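Local coordinates for acyl-ACP thioesterase (Bacteroides thetaiotaomicron, PDB 2ESS), which probably hydrolyses the thioester of fatty acyl-ACP, releasing free fatty acids from their carrier protein, at residues A[37-42]-A[93-98]; A[84-89]-A[109-114]; A[229-232]-A[238-241]. All coordinates share one frame; numbering follows the deposited sequence.

In the fold
Both hot-dog units of the chain are sampled, along a single antiparallel sheet. Contacts 1 and 2 lie in the N-terminal hot-dog domain, with centres about 7 Å apart, and are built on three neighbouring strands, 78-88, 92-100 and 106-118: contact 1 packs helix 28-45 on the middle one, while contact 2 reaches over it between its two neighbours. They meet directly, Phe97 N lying 2.8 Å from Ala110 O. Contact 3 belongs to the C-terminal domain, in the hairpin of strands 227-234 and 238-247; its centre is about 24 Å from that of contact 1 and about 23 Å from that of contact 2. Its Val240 side chain is about 9 Å from that of His175, a calcium ligand.

Contact 1: A[37-42]-A[93-98]; sequences NCAGFH and TDRNFA
His42 and Arg95 make the polar part of this buried contact. Arg95 NH2 donates to His42 ND1 at 3.0 Å, with an N-H...N angle of 152°. The acceptor lies at the edge of the guanidinium, in its plane, but the donor stands clearly tilted out of the imidazole plane, and the two flat groups are turned 74° against each other. His42 CG is anti to the backbone N (chi1 -179°), which carries the ring out from the helix toward the strand. The far nitrogen of the imidazole, NE2, is hydrogen-bonded to Lys7 O, and Arg95 NH1 to Thr83 OG1, giving ring and guanidinium a second partner each. Arg95 NE meets a bound MPD, probably from the crystallisation liquor. This is the hot-dog layout, in which helix 28-45 lies against the sheet; here the segment axes pass 10.1 Å apart. Apolar packing gathers round Ala39. Its CB rests on Arg95 CD at 3.3 Å, a tight fit, and its CA sits over one guanidinium face, offset toward the rim. From the next inward-facing position of the strand, Phe97 brings its ring edge, CZ, to 4.1 Å from Ala39 CB.

Contact 2: A[84-89]-A[109-114]; sequences WVENVY and YARSVW
A salt bridge spanning three neighbouring strands of the N-terminal hot-dog sheet joins Glu86, on strand 78-88, to Arg111, on strand 106-118, over the intervening strand 92-100. Arg111 NH1 donates to Glu86 OE1 at 2.9 Å. The oxygen receives it on its syn lone pair, the side facing OE2, yet it is tilted out of the guanidinium plane and the bond is bent, 139° at the hydrogen. Carboxylate and guanidinium planes are 37° apart, and the second pair does not close to match: Glu86 OE2 stays 3.8 Å from Arg111 NH2. The grip is therefore through one oxygen and one nitrogen, not a paired, two-pronged bridge. Glu86 sits at a classic beta bulge, where it and Asn87 both face Asp94 of the middle strand; with chi1 at 176° its CG stands opposite the backbone N, and the extended chain beyond reaches across toward Arg111. Both side chains also touch Asn96, on the strand they span. Arg111 has further partners, NE giving a hydrogen bond to Ile146 O and NH2 one to Cys144 O, which tie the guanidinium to a passing loop. A glutamine in place of Glu86 would probably forfeit the ionic part of this link, leaving the Arg111 charge without its carboxylate mate. Farther along strand 106-118, Trp114 NE1 bonds to Ser112 OG at 2.8 Å, with the oxygen in the indole plane.

Contact 3: A[229-232]-A[238-241]; sequences HVEV and EVVC
A classic beta bulge interrupts the hairpin of strands 227-234 and 238-247: Val240 and Cys241 together face the single residue Val232. Val232 O takes two backbone N-H groups, a sound bond from Val240 N at 2.9 Å and a weak one from Cys241 N at 3.4 Å. In return Val232 N donates to Cys241 O at 2.9 Å, almost straight at 174°, making Val232 and Cys241 an antiparallel hydrogen-bonded pair. The short segments run at 119° to each other, well away from strictly antiparallel.

Side chains fill in around this backbone ladder. Val232 and Cys241 point to the same face of the sheet, and Val232 CG2 packs on Cys241 SG at 3.6 Å. The sulfur, set between its own backbone N and carbonyl carbon (chi1 61°), lies beside the valine branch. The other branch, Val232 CG1, meets Val240 CG2 at 3.8 Å, so the two methyls of Val232 have a neighbour each from the bulge pair. Helix 178-186 covers this face, Ile185 resting on Val232 and Tyr181 on both Val240 and Cys241. Elsewhere in the contact, Glu231 passes across Val239 at about a right angle, the carboxylate carbon CD 3.5 Å from Val239 CG2; the contact is one of packing, and the acid has a long, weak ion pair with Arg242. A helix laid over one face of a curved antiparallel sheet, with a bulge accommodated in one of its hairpins, fits the hot-dog fold of the C-terminal thioesterase domain.

Contact 1: A[37-42]-A[93-98]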
loop_
_atom_site.group_PDB
_atom_site.type_symbol
_atom_site.label_atom_id
_atom_site.label_comp_id
_atom_site.label_asym_id
_atom_site.label_seq_id
_atom_site.Cartn_x
_atom_site.Cartn_y
_atom_site.Cartn_z
ATOM N N ASN A 37 -3.071 11.848 0.916
ATOM C CA ASN A 37 -4.349 11.647 1.604
ATOM C C ASN A 37 -4.616 12.769 2.594
ATOM O O ASN A 37 -5.776 13.182 2.761
ATOM C CB ASN A 37 -4.379 10.309 2.361
ATOM C CG ASN A 37 -4.535 9.091 1.427
ATOM O OD1 ASN A 37 -5.070 9.192 0.342
ATOM N ND2 ASN A 37 -4.086 7.931 1.891
ATOM N N CYS A 38 -3.573 13.243 3.281
ATOM C CA CYS A 38 -3.746 14.319 4.288
ATOM C C CYS A 38 -4.150 15.675 3.643
ATOM O O CYS A 38 -5.004 16.422 4.165
ATOM C CB CYS A 38 -2.498 14.498 5.183
ATOM S SG CYS A 38 -2.317 13.152 6.359
ATOM N N ALA A 39 -3.567 15.925 2.487
ATOM C CA ALA A 39 -3.873 17.061 1.682
ATOM C C ALA A 39 -5.360 17.059 1.333
ATOM O O ALA A 39 -6.040 18.068 1.450
ATOM C CB ALA A 39 -3.021 17.011 0.406
ATOM N N GLY A 40 -5.839 15.893 0.909
ATOM C CA GLY A 40 -7.219 15.639 0.638
ATOM C C GLY A 40 -8.127 15.781 1.841
ATOM O O GLY A 40 -9.156 16.390 1.704
ATOM N N PHE A 41 -7.749 15.252 3.013
ATOM C CA PHE A 41 -8.578 15.412 4.218
ATOM C C PHE A 41 -8.740 16.911 4.546
ATOM O O PHE A 41 -9.826 17.393 4.921
ATOM C CB PHE A 41 -7.988 14.765 5.488
ATOM C CG PHE A 41 -7.636 13.278 5.372
ATOM C CD1 PHE A 41 -8.426 12.385 4.653
ATOM C CD2 PHE A 41 -6.507 12.775 6.062
ATOM C CE1 PHE A 41 -8.067 11.003 4.578
ATOM C CE2 PHE A 41 -6.142 11.413 5.997
ATOM C CZ PHE A 41 -6.923 10.524 5.254
ATOM N N HIS A 42 -7.637 17.613 4.435
ATOM C CA HIS A 42 -7.531 19.005 4.875
ATOM C C HIS A 42 -8.390 19.872 3.945
ATOM O O HIS A 42 -9.230 20.614 4.425
ATOM C CB HIS A 42 -6.066 19.438 4.900
ATOM C CG HIS A 42 -5.846 20.839 5.367
ATOM N ND1 HIS A 42 -5.880 21.920 4.517
ATOM C CD2 HIS A 42 -5.579 21.338 6.604
ATOM C CE1 HIS A 42 -5.663 23.030 5.215
ATOM N NE2 HIS A 42 -5.476 22.703 6.483
ATOM N N THR A 93 -1.227 26.048 -6.497
ATOM C CA THR A 93 -1.279 26.136 -5.047
ATOM C C THR A 93 -0.143 25.335 -4.454
ATOM O O THR A 93 0.111 24.220 -4.900
ATOM C CB THR A 93 -2.617 25.604 -4.511
ATOM O OG1 THR A 93 -3.632 26.487 -4.968
ATOM C CG2 THR A 93 -2.646 25.571 -2.995
ATOM N N ASP A 94 0.552 25.945 -3.499
ATOM C CA ASP A 94 1.647 25.297 -2.774
ATOM C C ASP A 94 1.104 24.823 -1.423
ATOM O O ASP A 94 0.666 25.625 -0.611
ATOM C CB ASP A 94 2.813 26.266 -2.584
ATOM C CG ASP A 94 3.464 26.680 -3.910
ATOM O OD1 ASP A 94 3.261 26.015 -4.971
ATOM O OD2 ASP A 94 4.155 27.717 -3.889
ATOM N N ARG A 95 1.116 23.517 -1.219
ATOM C CA ARG A 95 0.724 22.888 0.016
ATOM C C ARG A 95 1.956 22.233 0.656
ATOM O O ARG A 95 2.672 21.463 0.003
ATOM C CB ARG A 95 -0.302 21.810 -0.219
ATOM C CG ARG A 95 -0.478 20.938 1.025
ATOM C CD ARG A 95 -1.612 19.992 0.963
ATOM N NE ARG A 95 -2.964 20.568 0.928
ATOM C CZ ARG A 95 -3.644 21.043 1.954
ATOM N NH1 ARG A 95 -3.087 21.205 3.141
ATOM N NH2 ARG A 95 -4.886 21.465 1.759
ATOM N N ASN A 96 2.183 22.538 1.931
ATOM C CA ASN A 96 3.375 22.075 2.658
ATOM C C ASN A 96 2.987 21.141 3.752
ATOM O O ASN A 96 1.786 21.037 4.123
ATOM C CB ASN A 96 4.171 23.258 3.178
ATOM C CG ASN A 96 4.760 24.087 2.045
ATOM O OD1 ASN A 96 4.777 23.663 0.877
ATOM N ND2 ASN A 96 5.189 25.275 2.372
ATOM N N PHE A 97 3.987 20.411 4.213
ATOM C CA PHE A 97 3.812 19.331 5.199
ATOM C C PHE A 97 4.981 19.306 6.188
ATOM O O PHE A 97 6.120 19.686 5.857
ATOM C CB PHE A 97 3.770 17.942 4.548
ATOM C CG PHE A 97 2.767 17.790 3.481
ATOM C CD1 PHE A 97 3.085 18.116 2.174
ATOM C CD2 PHE A 97 1.503 17.271 3.766
ATOM C CE1 PHE A 97 2.150 17.944 1.167
ATOM C CE2 PHE A 97 0.579 17.109 2.780
ATOM C CZ PHE A 97 0.889 17.459 1.476
ATOM N N ALA A 98 4.677 18.867 7.406
ATOM C CA ALA A 98 5.701 18.510 8.391
ATOM C C ALA A 98 5.389 17.075 8.843
ATOM O O ALA A 98 4.232 16.653 8.918
ATOM C CB ALA A 98 5.692 19.478 9.565
#

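Contact 2: A[84-89]-A[109-114]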
loop_
_atom_site.group_PDB
_atom_site.type_symbol
_atom_site.label_atom_id
_atom_site.label_comp_id
_atom_site.label_asym_id
_atom_site.label_seq_id
_atom_site.Cartn_x
_atom_site.Cartn_y
_atom_site.Cartn_z
ATOM N N TRP A 84 -0.756 22.288 5.488
ATOM C CA TRP A 84 -1.322 23.606 5.405
ATOM C C TRP A 84 -1.024 24.153 4.013
ATOM O O TRP A 84 -0.101 23.687 3.333
ATOM C CB TRP A 84 -0.713 24.530 6.486
ATOM C CG TRP A 84 0.747 24.748 6.345
ATOM C CD1 TRP A 84 1.366 25.748 5.653
ATOM C CD2 TRP A 84 1.784 23.932 6.890
ATOM N NE1 TRP A 84 2.724 25.595 5.728
ATOM C CE2 TRP A 84 3.005 24.486 6.488
ATOM C CE3 TRP A 84 1.791 22.769 7.672
ATOM C CZ2 TRP A 84 4.221 23.944 6.860
ATOM C CZ3 TRP A 84 2.988 22.228 8.033
ATOM C CH2 TRP A 84 4.196 22.813 7.626
ATOM N N VAL A 85 -1.826 25.121 3.612
ATOM C CA VAL A 85 -1.649 25.871 2.384
ATOM C C VAL A 85 -0.730 27.030 2.617
ATOM O O VAL A 85 -1.001 27.873 3.453
ATOM C CB VAL A 85 -3.012 26.392 1.840
ATOM C CG1 VAL A 85 -2.837 27.248 0.564
ATOM C CG2 VAL A 85 -3.937 25.221 1.552
ATOM N N GLU A 86 0.378 27.072 1.873
ATOM C CA GLU A 86 1.340 28.165 1.984
ATOM C C GLU A 86 1.015 29.316 1.053
ATOM O O GLU A 86 1.097 30.474 1.448
ATOM C CB GLU A 86 2.757 27.671 1.709
ATOM C CG GLU A 86 3.754 28.784 1.726
ATOM C CD GLU A 86 5.166 28.292 1.482
ATOM O OE1 GLU A 86 5.403 27.674 0.407
ATOM O OE2 GLU A 86 6.018 28.546 2.362
ATOM N N ASN A 87 0.669 28.999 -0.191
ATOM C CA ASN A 87 0.311 30.025 -1.190
ATOM C C ASN A 87 -0.751 29.544 -2.135
ATOM O O ASN A 87 -0.779 28.385 -2.495
ATOM C CB ASN A 87 1.519 30.382 -2.081
ATOM C CG ASN A 87 2.499 31.336 -1.406
ATOM O OD1 ASN A 87 3.684 31.024 -1.288
ATOM N ND2 ASN A 87 2.007 32.512 -0.977
ATOM N N VAL A 88 -1.563 30.478 -2.600
ATOM C CA VAL A 88 -2.521 30.230 -3.654
ATOM C C VAL A 88 -2.170 31.259 -4.716
ATOM O O VAL A 88 -2.459 32.439 -4.565
ATOM C CB VAL A 88 -3.993 30.380 -3.184
ATOM C CG1 VAL A 88 -4.967 30.272 -4.378
ATOM C CG2 VAL A 88 -4.304 29.303 -2.122
ATOM N N TYR A 89 -1.483 30.783 -5.745
ATOM C CA TYR A 89 -1.101 31.587 -6.885
ATOM C C TYR A 89 -2.136 31.492 -7.985
ATOM O O TYR A 89 -3.046 30.718 -7.881
ATOM C CB TYR A 89 0.235 31.095 -7.422
ATOM C CG TYR A 89 1.409 31.324 -6.504
ATOM C CD1 TYR A 89 1.466 32.399 -5.622
ATOM C CD2 TYR A 89 2.514 30.515 -6.606
ATOM C CE1 TYR A 89 2.600 32.610 -4.828
ATOM C CE2 TYR A 89 3.609 30.711 -5.843
ATOM C CZ TYR A 89 3.662 31.756 -4.968
ATOM O OH TYR A 89 4.808 31.877 -4.224
ATOM N N TYR A 109 9.997 17.317 6.243
ATOM C CA TYR A 109 9.105 18.271 5.634
ATOM C C TYR A 109 8.821 17.859 4.205
ATOM O O TYR A 109 9.581 17.139 3.621
ATOM C CB TYR A 109 9.701 19.665 5.619
ATOM C CG TYR A 109 9.921 20.229 6.961
ATOM C CD1 TYR A 109 8.878 20.794 7.671
ATOM C CD2 TYR A 109 11.172 20.159 7.553
ATOM C CE1 TYR A 109 9.086 21.293 8.965
ATOM C CE2 TYR A 109 11.390 20.643 8.829
ATOM C CZ TYR A 109 10.349 21.212 9.519
ATOM O OH TYR A 109 10.600 21.691 10.766
ATOM N N ALA A 110 7.707 18.334 3.661
ATOM C CA ALA A 110 7.401 18.149 2.261
ATOM C C ALA A 110 6.745 19.404 1.686
ATOM O O ALA A 110 6.079 20.170 2.408
ATOM C CB ALA A 110 6.545 16.889 2.031
ATOM N N ARG A 111 6.986 19.605 0.383
ATOM C CA ARG A 111 6.374 20.670 -0.406
ATOM C C ARG A 111 5.701 20.023 -1.611
ATOM O O ARG A 111 6.296 19.159 -2.244
ATOM C CB ARG A 111 7.418 21.657 -0.890
ATOM C CG ARG A 111 8.017 22.515 0.199
ATOM C CD ARG A 111 9.068 23.466 -0.367
ATOM N NE ARG A 111 9.356 24.443 0.664
ATOM C CZ ARG A 111 8.734 25.598 0.829
ATOM N NH1 ARG A 111 7.798 26.029 -0.012
ATOM N NH2 ARG A 111 9.072 26.343 1.856
ATOM N N SER A 112 4.469 20.442 -1.904
ATOM C CA SER A 112 3.697 19.939 -3.052
ATOM C C SER A 112 3.154 21.133 -3.831
ATOM O O SER A 112 2.893 22.208 -3.261
ATOM C CB SER A 112 2.573 18.995 -2.622
ATOM O OG SER A 112 1.596 19.605 -1.775
ATOM N N VAL A 113 3.051 20.969 -5.147
ATOM C CA VAL A 113 2.610 22.045 -6.053
ATOM C C VAL A 113 1.496 21.430 -6.893
ATOM O O VAL A 113 1.653 20.350 -7.463
ATOM C CB VAL A 113 3.745 22.590 -6.952
ATOM C CG1 VAL A 113 3.202 23.671 -7.969
ATOM C CG2 VAL A 113 4.954 23.091 -6.092
ATOM N N TRP A 114 0.355 22.088 -6.875
ATOM C CA TRP A 114 -0.880 21.563 -7.486
ATOM C C TRP A 114 -1.385 22.560 -8.503
ATOM O O TRP A 114 -1.468 23.749 -8.200
ATOM C CB TRP A 114 -1.973 21.375 -6.413
ATOM C CG TRP A 114 -1.585 20.425 -5.336
ATOM C CD1 TRP A 114 -0.753 20.662 -4.282
ATOM C CD2 TRP A 114 -2.004 19.080 -5.220
ATOM N NE1 TRP A 114 -0.622 19.541 -3.546
ATOM C CE2 TRP A 114 -1.394 18.554 -4.085
ATOM C CE3 TRP A 114 -2.879 18.271 -5.958
ATOM C CZ2 TRP A 114 -1.617 17.246 -3.653
ATOM C CZ3 TRP A 114 -3.074 16.970 -5.546
ATOM C CH2 TRP A 114 -2.447 16.475 -4.412
#

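Contact 3: A[229-232]-A[238-241]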
loop_
_atom_site.group_PDB
_atom_site.type_symbol
_atom_site.label_atom_id
_atom_site.label_comp_id
_atom_site.label_asym_id
_atom_site.label_seq_id
_atom_site.Cartn_x
_atom_site.Cartn_y
_atom_site.Cartn_z
ATOM N N HIS A 229 19.264 11.463 -10.936
ATOM C CA HIS A 229 18.104 12.043 -11.615
ATOM C C HIS A 229 17.539 10.975 -12.526
ATOM O O HIS A 229 18.279 10.334 -13.255
ATOM C CB HIS A 229 18.474 13.271 -12.429
ATOM C CG HIS A 229 19.001 14.411 -11.622
ATOM N ND1 HIS A 229 19.313 15.630 -12.185
ATOM C CD2 HIS A 229 19.286 14.527 -10.302
ATOM C CE1 HIS A 229 19.768 16.442 -11.248
ATOM N NE2 HIS A 229 19.766 15.796 -10.097
ATOM N N VAL A 230 16.226 10.795 -12.467
ATOM C CA VAL A 230 15.538 9.721 -13.127
ATOM C C VAL A 230 14.424 10.325 -14.001
ATOM O O VAL A 230 13.739 11.292 -13.621
ATOM C CB VAL A 230 14.976 8.676 -12.110
ATOM C CG1 VAL A 230 14.193 7.578 -12.844
ATOM C CG2 VAL A 230 16.097 8.088 -11.223
ATOM N N GLU A 231 14.291 9.770 -15.194
ATOM C CA GLU A 231 13.213 10.096 -16.096
ATOM C C GLU A 231 12.522 8.791 -16.455
ATOM O O GLU A 231 13.190 7.807 -16.713
ATOM C CB GLU A 231 13.790 10.784 -17.338
ATOM C CG GLU A 231 12.801 11.427 -18.247
ATOM C CD GLU A 231 13.486 12.346 -19.287
ATOM O OE1 GLU A 231 14.087 11.810 -20.244
ATOM O OE2 GLU A 231 13.413 13.598 -19.139
ATOM N N VAL A 232 11.187 8.784 -16.386
ATOM C CA VAL A 232 10.366 7.676 -16.829
ATOM C C VAL A 232 9.662 8.096 -18.127
ATOM O O VAL A 232 9.063 9.170 -18.196
ATOM C CB VAL A 232 9.301 7.240 -15.786
ATOM C CG1 VAL A 232 8.612 5.939 -16.233
ATOM C CG2 VAL A 232 9.922 7.041 -14.391
ATOM N N GLU A 238 7.761 9.448 -24.735
ATOM C CA GLU A 238 7.048 10.488 -24.035
ATOM C C GLU A 238 7.347 10.458 -22.568
ATOM O O GLU A 238 7.056 9.461 -21.918
ATOM C CB GLU A 238 5.569 10.283 -24.196
ATOM C CG GLU A 238 5.165 9.849 -25.548
ATOM C CD GLU A 238 3.746 9.415 -25.546
ATOM O OE1 GLU A 238 2.925 10.135 -24.913
ATOM O OE2 GLU A 238 3.472 8.364 -26.162
ATOM N N VAL A 239 7.865 11.558 -22.024
ATOM C CA VAL A 239 8.154 11.609 -20.598
ATOM C C VAL A 239 6.874 11.643 -19.782
ATOM O O VAL A 239 6.001 12.486 -20.018
ATOM C CB VAL A 239 9.049 12.789 -20.228
ATOM C CG1 VAL A 239 9.207 12.891 -18.724
ATOM C CG2 VAL A 239 10.423 12.640 -20.903
ATOM N N VAL A 240 6.757 10.726 -18.822
ATOM C CA VAL A 240 5.619 10.750 -17.897
ATOM C C VAL A 240 5.959 11.293 -16.507
ATOM O O VAL A 240 5.104 11.903 -15.860
ATOM C CB VAL A 240 4.889 9.377 -17.797
ATOM C CG1 VAL A 240 4.302 9.039 -19.191
ATOM C CG2 VAL A 240 5.822 8.263 -17.270
ATOM N N CYS A 241 7.173 11.056 -16.028
ATOM C CA CYS A 241 7.603 11.722 -14.799
ATOM C C CYS A 241 9.101 11.798 -14.722
ATOM O O CYS A 241 9.796 11.120 -15.465
ATOM C CB CYS A 241 7.010 11.066 -13.570
ATOM S SG CYS A 241 7.440 9.398 -13.308
#